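Local coordinates for Non-reducing end beta-L-arabinofuranosidase (Bacteroides thetaiotaomicron, PDB 5MQO), which probably hydrolyses glycosidic bonds in complex plant pectin, as a GH127 glycoside hydrolase that probably acts as an aceric acidase, at residues 322-327 with 393-398; 328-333 with 386-391; 244-249 with 303-308; 26-31 with 310-315. All coordinates share one frame; numbering follows the deposited sequence.

How the interactions relate
From the N terminus, the loop 26-31 meets 310-315 at the end of helix 297-314 (interaction 4), closing a loop of 278 residues. Nested inside it, interaction 3 sets 244-249 of helix 243-255 against 303-308, earlier on that same helix. The chain then enters helix 317-333, whose 322-327 pairs with 393-398 of helix 382-399 (interaction 1); interaction 2, between 328-333 and 386-391, nests within that loop. The two nested pairs follow in series, without crossing. Interactions 1 and 3 touch through L323, I326 and Y304. Together the four contacts illustrate how segments distant in sequence are joined within a largely helical barrel.

Interaction 1: 322-327 with 393-398; sequences NLTSIW and WRMLEV
L323 of helix 317-333 and M395 of helix 382-399 stand at the nearest approach of the segments 322-327 and 393-398, their CA atoms 8.7 Å apart, wide enough for a layer of side chains to sit between the two backbones. Both helices belong to the catalytic domain of a GH127 enzyme, a member of the six-hairpin clan whose domain is an (α/α)6 barrel, and the contact shows how one flexible residue can fill such an interhelical layer. M395 does most of the work. Its chain is folded rather than extended, turning at chi2 (-69°) and again at chi3 (-69°), which lays the sulfur and the terminal methyl against the neighbouring helix. The sulfur SD of M395 comes within 4.1 Å of CB of L323 and 4.2 Å from CD1 of the same leucine, the two side chains passing at a slant. Beyond L323, V307 of helix 297-314 packs against the leucine, so that it is held between two helices. T324 contributes its methyl branch, which M395 meets nearly at right angles. The hydroxyl of T324 takes no part across the interface: it lies between the backbone N and the carbonyl carbon (chi1 56°) and bonds to the carbonyl oxygen of M320, one turn earlier. Y404 of helix 402-416 also touches M395 and meets the indole of W327 edge-to-face. No hydrogen bond links the two segments, and the contact is therefore dispersive, finishing at the thioether methyl, where CE of M395 stands 4.1 Å from CG2 of T324.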
loop_
_atom_site.group_PDB
_atom_site.type_symbol
_atom_site.label_atom_id
_atom_site.label_comp_id
_atom_site.label_asym_id
_atom_site.label_seq_id
_atom_site.Cartn_x
_atom_site.Cartn_y
_atom_site.Cartn_z
ATOM N N ASN A 322 18.980 -5.246 9.768
ATOM C CA ASN A 322 18.852 -4.089 8.910
ATOM C C ASN A 322 17.404 -3.745 8.707
ATOM O O ASN A 322 17.021 -2.599 8.879
ATOM C CB ASN A 322 19.535 -4.313 7.562
ATOM C CG ASN A 322 21.030 -4.553 7.708
ATOM O OD1 ASN A 322 21.496 -5.667 7.529
ATOM N ND2 ASN A 322 21.783 -3.505 8.051
ATOM N N LEU A 323 16.583 -4.727 8.376
ATOM C CA LEU A 323 15.192 -4.436 7.995
ATOM C C LEU A 323 14.409 -3.871 9.151
ATOM O O LEU A 323 13.592 -2.974 8.930
ATOM C CB LEU A 323 14.479 -5.651 7.411
ATOM C CG LEU A 323 14.962 -6.127 6.029
ATOM C CD1 LEU A 323 14.305 -7.467 5.674
ATOM C CD2 LEU A 323 14.725 -5.085 4.940
ATOM N N THR A 324 14.678 -4.329 10.381
ATOM C CA THR A 324 13.961 -3.778 11.567
ATOM C C THR A 324 14.396 -2.370 12.003
ATOM O O THR A 324 13.559 -1.640 12.423
ATOM C CB THR A 324 13.887 -4.753 12.777
ATOM O OG1 THR A 324 15.186 -5.168 13.172
ATOM C CG2 THR A 324 13.163 -5.975 12.406
ATOM N N SER A 325 15.640 -1.945 11.873
ATOM C CA SER A 325 15.913 -0.515 12.156
ATOM C C SER A 325 15.488 0.407 11.006
ATOM O O SER A 325 15.172 1.565 11.242
ATOM C CB SER A 325 17.352 -0.204 12.656
ATOM O OG SER A 325 18.287 -0.915 11.902
ATOM N N ILE A 326 15.480 -0.103 9.779
ATOM C CA ILE A 326 14.993 0.671 8.627
ATOM C C ILE A 326 13.465 0.855 8.762
ATOM O O ILE A 326 12.944 1.950 8.531
ATOM C CB ILE A 326 15.371 0.001 7.272
ATOM C CG1 ILE A 326 16.871 -0.005 7.107
ATOM C CG2 ILE A 326 14.798 0.760 6.074
ATOM C CD1 ILE A 326 17.353 -0.768 5.890
ATOM N N TRP A 327 12.758 -0.215 9.120
ATOM C CA TRP A 327 11.308 -0.135 9.262
ATOM C C TRP A 327 11.049 0.886 10.345
ATOM O O TRP A 327 10.310 1.831 10.147
ATOM C CB TRP A 327 10.682 -1.495 9.614
ATOM C CG TRP A 327 9.221 -1.417 9.898
ATOM C CD1 TRP A 327 8.209 -1.471 8.995
ATOM C CD2 TRP A 327 8.610 -1.265 11.180
ATOM N NE1 TRP A 327 6.989 -1.344 9.635
ATOM C CE2 TRP A 327 7.215 -1.215 10.981
ATOM C CE3 TRP A 327 9.108 -1.158 12.489
ATOM C CZ2 TRP A 327 6.300 -1.071 12.061
ATOM C CZ3 TRP A 327 8.194 -1.009 13.563
ATOM C CH2 TRP A 327 6.813 -0.966 13.334
ATOM N N TRP A 393 3.872 -5.962 4.205
ATOM C CA TRP A 393 3.211 -7.216 4.016
ATOM C C TRP A 393 4.208 -8.362 4.147
ATOM O O TRP A 393 3.898 -9.329 4.791
ATOM C CB TRP A 393 2.479 -7.260 2.693
ATOM C CG TRP A 393 1.733 -8.531 2.534
ATOM C CD1 TRP A 393 2.129 -9.627 1.818
ATOM C CD2 TRP A 393 0.489 -8.874 3.141
ATOM N NE1 TRP A 393 1.191 -10.618 1.925
ATOM C CE2 TRP A 393 0.169 -10.177 2.727
ATOM C CE3 TRP A 393 -0.397 -8.198 3.986
ATOM C CZ2 TRP A 393 -0.986 -10.819 3.128
ATOM C CZ3 TRP A 393 -1.568 -8.839 4.379
ATOM C CH2 TRP A 393 -1.838 -10.142 3.956
ATOM N N ARG A 394 5.396 -8.235 3.561
ATOM C CA ARG A 394 6.446 -9.247 3.697
ATOM C C ARG A 394 6.897 -9.371 5.150
ATOM O O ARG A 394 7.045 -10.484 5.682
ATOM C CB ARG A 394 7.641 -8.915 2.833
ATOM C CG ARG A 394 7.595 -9.468 1.421
ATOM C CD ARG A 394 6.523 -8.825 0.598
ATOM N NE ARG A 394 6.587 -9.235 -0.789
ATOM C CZ ARG A 394 5.589 -9.083 -1.652
ATOM N NH1 ARG A 394 4.440 -8.499 -1.304
ATOM N NH2 ARG A 394 5.751 -9.508 -2.894
ATOM N N MET A 395 7.068 -8.230 5.808
ATOM C CA MET A 395 7.431 -8.245 7.229
ATOM C C MET A 395 6.367 -8.946 8.102
ATOM O O MET A 395 6.709 -9.703 9.015
ATOM C CB MET A 395 7.725 -6.835 7.733
ATOM C CG MET A 395 8.922 -6.189 7.040
ATOM S SD MET A 395 10.532 -6.904 7.408
ATOM C CE MET A 395 10.710 -6.410 9.115
ATOM N N LEU A 396 5.095 -8.720 7.801
ATOM C CA LEU A 396 4.035 -9.495 8.430
ATOM C C LEU A 396 4.255 -11.005 8.245
ATOM O O LEU A 396 4.272 -11.743 9.243
ATOM C CB LEU A 396 2.657 -9.109 7.893
ATOM C CG LEU A 396 1.438 -9.834 8.495
ATOM C CD1 LEU A 396 1.258 -9.500 9.979
ATOM C CD2 LEU A 396 0.196 -9.450 7.706
ATOM N N GLU A 397 4.437 -11.454 6.999
ATOM C CA GLU A 397 4.509 -12.912 6.707
ATOM C C GLU A 397 5.761 -13.579 7.357
ATOM O O GLU A 397 5.692 -14.668 7.881
ATOM C CB GLU A 397 4.404 -13.194 5.184
ATOM C CG GLU A 397 3.115 -12.647 4.538
ATOM C CD GLU A 397 2.509 -13.500 3.413
ATOM O OE1 GLU A 397 3.194 -13.933 2.436
ATOM O OE2 GLU A 397 1.287 -13.727 3.503
ATOM N N VAL A 398 6.878 -12.874 7.359
ATOM C CA VAL A 398 8.104 -13.313 8.019
ATOM C C VAL A 398 8.096 -13.317 9.558
ATOM O O VAL A 398 8.919 -14.006 10.152
ATOM C CB VAL A 398 9.254 -12.396 7.547
ATOM C CG1 VAL A 398 10.452 -12.438 8.467
ATOM C CG2 VAL A 398 9.658 -12.750 6.127
#

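Interaction 2: 328-333 with 386-391; sequences NDIVTR and IGNMLF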
loop_
_atom_site.group_PDB
_atom_site.type_symbol
_atom_site.label_atom_id
_atom_site.label_comp_id
_atom_site.label_asym_id
_atom_site.label_seq_id
_atom_site.Cartn_x
_atom_site.Cartn_y
_atom_site.Cartn_z
ATOM N N ASN A 328 11.722 0.700 11.462
ATOM C CA ASN A 328 11.634 1.589 12.586
ATOM C C ASN A 328 11.877 3.055 12.225
ATOM O O ASN A 328 11.138 3.914 12.655
ATOM C CB ASN A 328 12.648 1.145 13.650
ATOM C CG ASN A 328 12.378 1.759 14.997
ATOM O OD1 ASN A 328 12.892 2.847 15.323
ATOM N ND2 ASN A 328 11.538 1.071 15.795
ATOM N N ASP A 329 12.915 3.320 11.440
ATOM C CA ASP A 329 13.279 4.680 10.974
ATOM C C ASP A 329 12.148 5.335 10.166
ATOM O O ASP A 329 11.703 6.442 10.458
ATOM C CB ASP A 329 14.531 4.626 10.092
ATOM C CG ASP A 329 15.016 6.013 9.694
ATOM O OD1 ASP A 329 14.800 6.958 10.486
ATOM O OD2 ASP A 329 15.609 6.167 8.600
ATOM N N ILE A 330 11.670 4.615 9.174
ATOM C CA ILE A 330 10.542 5.034 8.405
ATOM C C ILE A 330 9.334 5.393 9.283
ATOM O O ILE A 330 8.764 6.477 9.177
ATOM C CB ILE A 330 10.133 3.921 7.400
ATOM C CG1 ILE A 330 11.183 3.770 6.281
ATOM C CG2 ILE A 330 8.784 4.229 6.778
ATOM C CD1 ILE A 330 11.184 2.420 5.602
ATOM N N VAL A 331 8.936 4.475 10.142
ATOM C CA VAL A 331 7.618 4.534 10.745
ATOM C C VAL A 331 7.589 5.491 11.914
ATOM O O VAL A 331 6.579 6.148 12.158
ATOM C CB VAL A 331 7.158 3.108 11.150
ATOM C CG1 VAL A 331 6.127 3.107 12.270
ATOM C CG2 VAL A 331 6.623 2.392 9.919
ATOM N N THR A 332 8.672 5.573 12.660
ATOM C CA THR A 332 8.684 6.482 13.799
ATOM C C THR A 332 9.277 7.881 13.438
ATOM O O THR A 332 9.207 8.840 14.248
ATOM C CB THR A 332 9.427 5.816 14.966
ATOM O OG1 THR A 332 10.811 5.720 14.656
ATOM C CG2 THR A 332 8.845 4.408 15.238
ATOM N N ARG A 333 9.876 8.014 12.251
ATOM C CA ARG A 333 10.627 9.233 11.954
ATOM C C ARG A 333 10.451 9.843 10.590
ATOM O O ARG A 333 10.740 11.026 10.452
ATOM C CB ARG A 333 12.128 9.050 12.240
ATOM C CG ARG A 333 12.433 8.345 13.560
ATOM C CD ARG A 333 13.839 8.634 14.063
ATOM N NE ARG A 333 14.810 8.336 13.030
ATOM C CZ ARG A 333 16.097 8.673 13.067
ATOM N NH1 ARG A 333 16.602 9.312 14.122
ATOM N NH2 ARG A 333 16.891 8.363 12.033
ATOM N N ILE A 386 2.789 2.302 -2.115
ATOM C CA ILE A 386 2.586 0.885 -2.442
ATOM C C ILE A 386 3.803 0.078 -2.019
ATOM O O ILE A 386 3.682 -1.076 -1.638
ATOM C CB ILE A 386 2.341 0.680 -3.967
ATOM C CG1 ILE A 386 1.010 1.324 -4.373
ATOM C CG2 ILE A 386 2.383 -0.809 -4.365
ATOM C CD1 ILE A 386 0.745 1.361 -5.861
ATOM N N GLY A 387 4.976 0.680 -2.148
ATOM C CA GLY A 387 6.207 0.042 -1.724
ATOM C C GLY A 387 6.221 -0.211 -0.231
ATOM O O GLY A 387 6.495 -1.320 0.204
ATOM N N ASN A 388 5.920 0.823 0.548
ATOM C CA ASN A 388 5.827 0.693 2.001
ATOM C C ASN A 388 4.774 -0.376 2.378
ATOM O O ASN A 388 4.971 -1.127 3.334
ATOM C CB ASN A 388 5.465 2.032 2.620
ATOM C CG ASN A 388 5.680 2.074 4.127
ATOM O OD1 ASN A 388 6.608 1.465 4.686
ATOM N ND2 ASN A 388 4.839 2.847 4.797
ATOM N N MET A 389 3.683 -0.448 1.620
ATOM C CA MET A 389 2.636 -1.431 1.857
ATOM C C MET A 389 3.138 -2.878 1.656
ATOM O O MET A 389 2.945 -3.726 2.510
ATOM C CB MET A 389 1.475 -1.158 0.913
ATOM C CG MET A 389 0.324 -2.128 1.074
ATOM S SD MET A 389 -0.958 -1.920 -0.156
ATOM C CE MET A 389 -1.730 -3.511 -0.020
ATOM N N LEU A 390 3.770 -3.121 0.510
ATOM C CA LEU A 390 4.348 -4.406 0.164
ATOM C C LEU A 390 5.558 -4.779 1.054
ATOM O O LEU A 390 5.741 -5.941 1.366
ATOM C CB LEU A 390 4.764 -4.412 -1.291
ATOM C CG LEU A 390 3.746 -4.225 -2.418
ATOM C CD1 LEU A 390 4.491 -4.000 -3.743
ATOM C CD2 LEU A 390 2.806 -5.399 -2.566
ATOM N N PHE A 391 6.377 -3.806 1.457
ATOM C CA PHE A 391 7.403 -4.047 2.495
ATOM C C PHE A 391 6.714 -4.586 3.755
ATOM O O PHE A 391 7.067 -5.655 4.261
ATOM C CB PHE A 391 8.215 -2.767 2.785
ATOM C CG PHE A 391 9.251 -2.887 3.905
ATOM C CD1 PHE A 391 9.997 -4.054 4.119
ATOM C CD2 PHE A 391 9.526 -1.789 4.715
ATOM C CE1 PHE A 391 10.955 -4.137 5.136
ATOM C CE2 PHE A 391 10.488 -1.870 5.739
ATOM C CZ PHE A 391 11.193 -3.057 5.954
#
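I330, the main contributor from helix 317-333, points toward helix 382-399 and divides its contacts between N388 and F391, as packing between helices of the (α/α)6 barrel that the six-hairpin clan assignment implies. The CA atoms of I330 and N388 are 9.1 Å apart, a spacing that is bridged by side chains alone. CG2 of I330 lies opposite the backbone N across its CA-CB bond and faces the amide of N388, 4.1 Å from OD1; the two side chains run antiparallel past one another, and this is packing without a hydrogen bond. The other end of the asparagine amide is used elsewhere, ND2 of N388 donating to the carbonyl oxygen of G339, which would hold the amide in its rotation and keep OD1 turned toward the isoleucine. The second branch of I330 reaches F391, its CD1 coming obliquely to CE2 of the ring at 4.3 Å. Away from the interface, R333 forms a salt bridge with D329 one turn earlier, gripping it side-on, NE 2.9 Å and NH2 3.0 Å from the same oxygen OD1, which lies in the guanidinium plane. D329 OD2 is engaged in turn by K334 and by the backbone N of A293. Around the apolar junction, helix 297-314 contributes N301, which touches both I330 and N388; helix 402-416 lies against N388 through C411 and against V331 through L407, while the loop residue Y367 packs on I330.

Interaction 3: 244-249 with 303-308; sequences HYMGVV and LYAGVA
Y245 opens the contact by resting its CB on the backbone of helix 297-314, 3.8 Å from CA of G306. Its ring leads on from there, CG being anti to the carbonyl carbon (chi1 -65°), and the phenol OH bonds to R271 NH2. G306 is what permits this closeness: a beta carbon at that position would fall about 2.5 Å from CB of Y245, a clash. Next comes M246; CA of M246 is 4.9 Å from CA of G306, the nearest such pair of the two segments. These two helices of the (α/α)6 barrel run nearly in the same direction, their short axes crossing at 21° and approaching to 8.2 Å, consistent with neighbours in one layer of the barrel. M246 lies alongside the glycine and continues past it: its CG stands 4.2 Å from CA of G306, and its SD is 3.6 Å from CB of A305. A bend at chi3 then carries its methyl toward R394 and L390 of helix 382-399. V249, a turn on from Y245, also points toward helix 297-314, where D309, V310 and E313 receive it.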
loop_
_atom_site.group_PDB
_atom_site.type_symbol
_atom_site.label_atom_id
_atom_site.label_comp_id
_atom_site.label_asym_id
_atom_site.label_seq_id
_atom_site.Cartn_x
_atom_site.Cartn_y
_atom_site.Cartn_z
ATOM N N HIS A 244 12.239 -6.094 -9.911
ATOM C CA HIS A 244 13.085 -7.272 -10.125
ATOM C C HIS A 244 13.290 -8.171 -8.905
ATOM O O HIS A 244 13.212 -9.383 -9.041
ATOM C CB HIS A 244 14.479 -6.845 -10.643
ATOM C CG HIS A 244 14.496 -6.418 -12.079
ATOM N ND1 HIS A 244 15.647 -6.423 -12.842
ATOM C CD2 HIS A 244 13.505 -5.976 -12.893
ATOM C CE1 HIS A 244 15.363 -5.997 -14.060
ATOM N NE2 HIS A 244 14.070 -5.723 -14.118
ATOM N N TYR A 245 13.555 -7.580 -7.738
ATOM C CA TYR A 245 13.979 -8.336 -6.542
ATOM C C TYR A 245 12.863 -9.279 -6.085
ATOM O O TYR A 245 13.109 -10.451 -5.794
ATOM C CB TYR A 245 14.332 -7.397 -5.390
ATOM C CG TYR A 245 15.532 -6.525 -5.643
ATOM C CD1 TYR A 245 15.397 -5.292 -6.286
ATOM C CD2 TYR A 245 16.788 -6.907 -5.221
ATOM C CE1 TYR A 245 16.480 -4.479 -6.534
ATOM C CE2 TYR A 245 17.883 -6.098 -5.451
ATOM C CZ TYR A 245 17.729 -4.882 -6.115
ATOM O OH TYR A 245 18.817 -4.054 -6.350
ATOM N N MET A 246 11.645 -8.733 -6.042
ATOM C CA MET A 246 10.437 -9.469 -5.702
ATOM C C MET A 246 10.094 -10.516 -6.778
ATOM O O MET A 246 9.876 -11.690 -6.453
ATOM C CB MET A 246 9.263 -8.491 -5.463
ATOM C CG MET A 246 9.221 -7.918 -4.042
ATOM S SD MET A 246 8.140 -6.513 -3.665
ATOM C CE MET A 246 6.772 -6.815 -4.791
ATOM N N GLY A 247 10.088 -10.099 -8.046
ATOM C CA GLY A 247 9.794 -10.987 -9.184
ATOM C C GLY A 247 10.651 -12.232 -9.258
ATOM O O GLY A 247 10.151 -13.319 -9.538
ATOM N N VAL A 248 11.945 -12.070 -8.976
ATOM C CA VAL A 248 12.920 -13.166 -9.034
ATOM C C VAL A 248 12.746 -14.135 -7.854
ATOM O O VAL A 248 12.817 -15.352 -8.039
ATOM C CB VAL A 248 14.386 -12.639 -9.220
ATOM C CG1 VAL A 248 14.916 -11.961 -7.981
ATOM C CG2 VAL A 248 15.349 -13.758 -9.571
ATOM N N VAL A 249 12.482 -13.616 -6.655
ATOM C CA VAL A 249 12.165 -14.480 -5.500
ATOM C C VAL A 249 10.789 -15.139 -5.700
ATOM O O VAL A 249 10.563 -16.303 -5.320
ATOM C CB VAL A 249 12.182 -13.711 -4.165
ATOM C CG1 VAL A 249 11.731 -14.600 -3.004
ATOM C CG2 VAL A 249 13.574 -13.185 -3.867
ATOM N N LEU A 303 13.273 -2.110 -2.594
ATOM C CA LEU A 303 14.479 -2.798 -2.071
ATOM C C LEU A 303 14.158 -3.484 -0.782
ATOM O O LEU A 303 14.396 -4.670 -0.665
ATOM C CB LEU A 303 15.660 -1.850 -1.809
ATOM C CG LEU A 303 16.868 -2.345 -0.976
ATOM C CD1 LEU A 303 17.582 -3.499 -1.630
ATOM C CD2 LEU A 303 17.882 -1.242 -0.755
ATOM N N TYR A 304 13.614 -2.737 0.177
ATOM C CA TYR A 304 13.378 -3.296 1.516
ATOM C C TYR A 304 12.438 -4.525 1.460
ATOM O O TYR A 304 12.689 -5.546 2.118
ATOM C CB TYR A 304 12.892 -2.231 2.543
ATOM C CG TYR A 304 13.708 -0.976 2.580
ATOM C CD1 TYR A 304 15.073 -1.012 2.368
ATOM C CD2 TYR A 304 13.107 0.267 2.814
ATOM C CE1 TYR A 304 15.829 0.133 2.379
ATOM C CE2 TYR A 304 13.869 1.427 2.846
ATOM C CZ TYR A 304 15.233 1.346 2.622
ATOM O OH TYR A 304 16.040 2.450 2.629
ATOM N N ALA A 305 11.407 -4.404 0.639
ATOM C CA ALA A 305 10.495 -5.487 0.354
ATOM C C ALA A 305 11.208 -6.717 -0.171
ATOM O O ALA A 305 11.019 -7.824 0.348
ATOM C CB ALA A 305 9.489 -5.027 -0.683
ATOM N N GLY A 306 12.004 -6.503 -1.223
ATOM C CA GLY A 306 12.761 -7.558 -1.892
ATOM C C GLY A 306 13.687 -8.267 -0.935
ATOM O O GLY A 306 13.795 -9.488 -0.976
ATOM N N VAL A 307 14.341 -7.512 -0.058
ATOM C CA VAL A 307 15.232 -8.099 0.940
ATOM C C VAL A 307 14.485 -8.995 1.948
ATOM O O VAL A 307 14.994 -10.039 2.351
ATOM C CB VAL A 307 16.058 -6.997 1.643
ATOM C CG1 VAL A 307 16.805 -7.513 2.874
ATOM C CG2 VAL A 307 17.060 -6.410 0.653
ATOM N N ALA A 308 13.279 -8.584 2.335
ATOM C CA ALA A 308 12.442 -9.364 3.223
ATOM C C ALA A 308 12.074 -10.662 2.573
ATOM O O ALA A 308 12.071 -11.706 3.214
ATOM C CB ALA A 308 11.198 -8.606 3.586
#

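Interaction 4: 26-31 with 310-315; sequences TDMSQS and VYAETG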
loop_
_atom_site.group_PDB
_atom_site.type_symbol
_atom_site.label_atom_id
_atom_site.label_comp_id
_atom_site.label_asym_id
_atom_site.label_seq_id
_atom_site.Cartn_x
_atom_site.Cartn_y
_atom_site.Cartn_z
ATOM N N THR A 26 1.351 -13.602 -3.378
ATOM C CA THR A 26 2.694 -14.033 -2.980
ATOM C C THR A 26 2.692 -15.252 -2.060
ATOM O O THR A 26 2.071 -15.271 -0.997
ATOM C CB THR A 26 3.555 -12.894 -2.373
ATOM O OG1 THR A 26 2.784 -12.129 -1.448
ATOM C CG2 THR A 26 4.029 -11.978 -3.491
ATOM N N ASP A 27 3.491 -16.227 -2.458
ATOM C CA ASP A 27 3.442 -17.526 -1.898
ATOM C C ASP A 27 4.659 -17.868 -1.044
ATOM O O ASP A 27 5.592 -18.511 -1.525
ATOM C CB ASP A 27 3.325 -18.480 -3.063
ATOM C CG ASP A 27 3.094 -19.873 -2.633
ATOM O OD1 ASP A 27 2.674 -20.070 -1.474
ATOM O OD2 ASP A 27 3.331 -20.763 -3.477
ATOM N N MET A 28 4.619 -17.496 0.236
ATOM C CA MET A 28 5.628 -17.916 1.225
ATOM C C MET A 28 5.300 -19.296 1.866
ATOM O O MET A 28 5.829 -19.665 2.908
ATOM C CB MET A 28 5.790 -16.828 2.298
ATOM C CG MET A 28 6.278 -15.522 1.707
ATOM S SD MET A 28 6.707 -14.122 2.758
ATOM C CE MET A 28 7.559 -14.943 4.062
ATOM N N SER A 29 4.461 -20.085 1.207
ATOM C CA SER A 29 3.974 -21.330 1.772
ATOM C C SER A 29 5.067 -22.393 1.983
ATOM O O SER A 29 4.956 -23.179 2.899
ATOM C CB SER A 29 2.857 -21.866 0.890
ATOM O OG SER A 29 3.369 -22.193 -0.392
ATOM N N GLN A 30 6.112 -22.385 1.149
ATOM C CA GLN A 30 7.307 -23.251 1.299
ATOM C C GLN A 30 8.510 -22.532 1.905
ATOM O O GLN A 30 9.585 -23.117 1.994
ATOM C CB GLN A 30 7.787 -23.790 -0.063
ATOM C CG GLN A 30 6.718 -24.358 -0.977
ATOM C CD GLN A 30 6.198 -25.698 -0.496
ATOM O OE1 GLN A 30 6.929 -26.682 -0.508
ATOM N NE2 GLN A 30 4.927 -25.744 -0.067
ATOM N N SER A 31 8.364 -21.273 2.286
ATOM C CA SER A 31 9.529 -20.483 2.667
ATOM C C SER A 31 9.975 -20.871 4.075
ATOM O O SER A 31 9.163 -20.884 4.968
ATOM C CB SER A 31 9.204 -18.994 2.560
ATOM O OG SER A 31 8.899 -18.677 1.215
ATOM N N VAL A 310 14.000 -12.187 0.304
ATOM C CA VAL A 310 15.204 -13.032 0.403
ATOM C C VAL A 310 15.331 -13.591 1.802
ATOM O O VAL A 310 15.594 -14.794 1.951
ATOM C CB VAL A 310 16.493 -12.310 -0.023
ATOM C CG1 VAL A 310 17.746 -13.136 0.332
ATOM C CG2 VAL A 310 16.420 -12.017 -1.524
ATOM N N TYR A 311 15.086 -12.756 2.820
ATOM C CA TYR A 311 15.137 -13.237 4.207
ATOM C C TYR A 311 14.180 -14.412 4.432
ATOM O O TYR A 311 14.538 -15.377 5.094
ATOM C CB TYR A 311 14.877 -12.130 5.233
ATOM C CG TYR A 311 14.817 -12.727 6.599
ATOM C CD1 TYR A 311 15.987 -13.043 7.297
ATOM C CD2 TYR A 311 13.587 -13.101 7.156
ATOM C CE1 TYR A 311 15.928 -13.662 8.545
ATOM C CE2 TYR A 311 13.517 -13.712 8.393
ATOM C CZ TYR A 311 14.673 -13.985 9.079
ATOM O OH TYR A 311 14.524 -14.591 10.282
ATOM N N ALA A 312 12.978 -14.337 3.861
ATOM C CA ALA A 312 11.993 -15.420 3.985
ATOM C C ALA A 312 12.552 -16.786 3.598
ATOM O O ALA A 312 12.132 -17.797 4.149
ATOM C CB ALA A 312 10.773 -15.130 3.131
ATOM N N GLU A 313 13.472 -16.776 2.631
ATOM C CA GLU A 313 14.078 -17.974 2.085
ATOM C C GLU A 313 15.385 -18.332 2.761
ATOM O O GLU A 313 15.614 -19.507 2.982
ATOM C CB GLU A 313 14.302 -17.828 0.555
ATOM C CG GLU A 313 13.093 -17.312 -0.234
ATOM C CD GLU A 313 11.817 -18.132 -0.023
ATOM O OE1 GLU A 313 11.915 -19.377 0.226
ATOM O OE2 GLU A 313 10.704 -17.535 -0.130
ATOM N N THR A 314 16.239 -17.350 3.077
ATOM C CA THR A 314 17.621 -17.624 3.604
ATOM C C THR A 314 17.820 -17.650 5.139
ATOM O O THR A 314 18.813 -18.207 5.630
ATOM C CB THR A 314 18.675 -16.622 3.034
ATOM O OG1 THR A 314 18.492 -15.309 3.599
ATOM C CG2 THR A 314 18.615 -16.558 1.493
ATOM N N GLY A 315 16.918 -16.995 5.878
ATOM C CA GLY A 315 17.001 -16.889 7.335
ATOM C C GLY A 315 18.232 -16.195 7.863
ATOM O O GLY A 315 18.577 -16.387 9.016
#
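S31 meets the carboxylate of E313 on the syn side of OE2, its OG 2.5 Å away and 25° out of the carboxylate plane. The same oxygen also pairs with R253 of helix 243-255, so two donors grip it. The other flat group, the carboxylate of D27, is approached from above its plane by the backbone N of S29, which lies 3.2 Å from OD1. E313 folds back at chi2 (-55°) to bring its oxygens to the serine. With an alanine in place of E313, S31 OG would probably lose its acceptor and R253 the carboxylate that it pairs with. Beside the polar link, S31 CB packs 3.5 Å from the carbonyl oxygen of A312. M28 bends at chi3 so that its CE reaches CB of A312 at 3.4 Å, and V398 of helix 382-399 packs on that same methyl. R32 and Y33 extend the attachment, bonding to the carbonyl of E313 and to the backbone of A312. What emerges is an Asx turn at D27 running into a type I beta turn from M28 to S31, closed by S31 N to M28 O, which docks the N-terminal loop on the C-terminal end of helix 297-314 in the (α/α)6 barrel.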